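Local coordinates for protein transcriptional regulator, TetR family (Vibrio parahaemolyticus, PDB 3HE0) that probably acts as a DNA-binding transcription factor of the TetR family, recognising regulatory DNA through a helix-turn-helix motif, at residues L166-K169 / H170-F174. Residues are numbered along the deposited sequence; the frame is centred on the assembly and turned at random.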
loop_
_atom_site.group_PDB
_atom_site.type_symbol
_atom_site.label_atom_id
_atom_site.label_comp_id
_atom_site.label_asym_id
_atom_site.label_seq_id
_atom_site.Cartn_x
_atom_site.Cartn_y
_atom_site.Cartn_z
ATOM N N LEU A 166 8.049 1.032 -2.776
ATOM C CA LEU A 166 9.495 1.044 -2.576
ATOM C C LEU A 166 9.866 1.951 -1.394
ATOM O O LEU A 166 10.687 1.595 -0.531
ATOM C CB LEU A 166 10.215 1.547 -3.837
ATOM C CG LEU A 166 10.496 0.588 -4.987
ATOM C CD1 LEU A 166 11.169 1.371 -6.070
ATOM C CD2 LEU A 166 11.369 -0.522 -4.548
ATOM N N ALA A 167 9.276 3.143 -1.390
ATOM C CA ALA A 167 9.517 4.108 -0.332
ATOM C C ALA A 167 9.152 3.493 1.008
ATOM O O ALA A 167 9.955 3.492 1.931
ATOM C CB ALA A 167 8.717 5.373 -0.586
ATOM N N ARG A 168 7.945 2.944 1.087
ATOM C CA ARG A 168 7.418 2.327 2.309
ATOM C C ARG A 168 8.382 1.261 2.802
ATOM O O ARG A 168 8.829 1.296 3.928
ATOM C CB ARG A 168 6.048 1.711 2.013
ATOM C CG ARG A 168 5.033 1.621 3.155
ATOM C CD ARG A 168 3.605 1.384 2.553
ATOM N NE ARG A 168 3.607 0.288 1.558
ATOM C CZ ARG A 168 2.948 0.259 0.381
ATOM N NH1 ARG A 168 2.170 1.269 -0.031
ATOM N NH2 ARG A 168 3.078 -0.807 -0.418
ATOM N N LYS A 169 8.732 0.334 1.925
ATOM C CA LYS A 169 9.653 -0.740 2.285
ATOM C C LYS A 169 11.089 -0.263 2.561
ATOM O O LYS A 169 11.818 -0.930 3.302
ATOM C CB LYS A 169 9.626 -1.848 1.216
ATOM C CG LYS A 169 8.340 -2.706 1.252
ATOM C CD LYS A 169 8.528 -4.108 0.641
ATOM C CE LYS A 169 7.309 -5.011 0.868
ATOM N NZ LYS A 169 7.159 -5.410 2.308
ATOM N N HIS A 170 11.497 0.874 1.986
ATOM C CA HIS A 170 12.807 1.480 2.324
ATOM C C HIS A 170 12.781 2.090 3.719
ATOM O O HIS A 170 13.647 1.787 4.538
ATOM C CB HIS A 170 13.249 2.560 1.315
ATOM C CG HIS A 170 14.543 3.236 1.679
ATOM N ND1 HIS A 170 14.596 4.462 2.312
ATOM C CD2 HIS A 170 15.831 2.848 1.509
ATOM C CE1 HIS A 170 15.858 4.801 2.509
ATOM N NE2 HIS A 170 16.626 3.836 2.039
ATOM N N ALA A 171 11.791 2.949 3.978
ATOM C CA ALA A 171 11.637 3.595 5.290
ATOM C C ALA A 171 11.517 2.575 6.426
ATOM O O ALA A 171 11.902 2.868 7.550
ATOM C CB ALA A 171 10.434 4.519 5.292
ATOM N N LEU A 172 10.978 1.391 6.120
ATOM C CA LEU A 172 10.861 0.274 7.074
ATOM C C LEU A 172 12.087 -0.663 7.083
ATOM O O LEU A 172 12.065 -1.708 7.737
ATOM C CB LEU A 172 9.584 -0.535 6.779
ATOM C CG LEU A 172 8.273 0.248 6.917
ATOM C CD1 LEU A 172 7.102 -0.529 6.304
ATOM C CD2 LEU A 172 8.006 0.604 8.375
ATOM N N GLY A 173 13.138 -0.307 6.346
ATOM C CA GLY A 173 14.432 -0.984 6.459
ATOM C C GLY A 173 14.696 -2.198 5.582
ATOM O O GLY A 173 15.775 -2.765 5.643
ATOM N N PHE A 174 13.748 -2.604 4.746
ATOM C CA PHE A 174 13.931 -3.851 3.984
ATOM C C PHE A 174 15.141 -3.833 3.035
ATOM O O PHE A 174 15.731 -4.878 2.762
ATOM C CB PHE A 174 12.636 -4.254 3.260
ATOM C CG PHE A 174 11.492 -4.539 4.205
ATOM C CD1 PHE A 174 11.644 -5.467 5.237
ATOM C CD2 PHE A 174 10.277 -3.875 4.081
ATOM C CE1 PHE A 174 10.616 -5.723 6.118
ATOM C CE2 PHE A 174 9.235 -4.127 4.964
ATOM C CZ PHE A 174 9.406 -5.054 5.986
#
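Leu166 O accepts the shortest of the backbone bonds that close the last turns of helix 160-171, from His170 N at 2.7 Å, and it also takes a weak hydrogen bond from the hydroxyl of Tyr175. The helix ends after Ala171 in a Schellman motif, a common way of terminating an alpha-helix, with Gly173 as its C-prime residue. Up to that point the pattern is regular: Ala171 N reaches Ala167 O at 2.8 Å, almost straight at 178°, and Leu172 N reaches Arg168 O at 3.1 Å in a more bent bond. Leu172 then leaves helical geometry and Gly173 takes a positive phi of 89°. With no CB, Gly173 adopts this conformation without crowding the carbonyl oxygen of Leu172. The chain reversal brings Phe174 N back to Lys169 O (2.9 Å), the 6→1 hydrogen bond of the motif, while Gly173 N to His170 O is the 5→2 bond inside it.

Side chains pack over the ending. Leu172 lays its CB, CG and CD1 against Arg168 O, and its CD1 comes within 4.3 Å of Arg168 CG. Phe174, with CG anti to its own carbonyl carbon (chi1 -62°), turns its ring back to Lys169, whose CB meets CD2 in the ring plane, at the edge. Trp124 of the second subunit meets this ring with its plane nearly perpendicular, and Glu153 of that subunit packs on both Phe174 and Lys169, so the helix end contributes to the contact between the two copies. His170 meets Trp96 of helix 84-97 within its own chain. The lysine chain crosses the Phe174 side chain obliquely, its CG and CD also near CD2, running extended until a bend at chi4 leaves NZ 3.6 Å from Phe174 CE2.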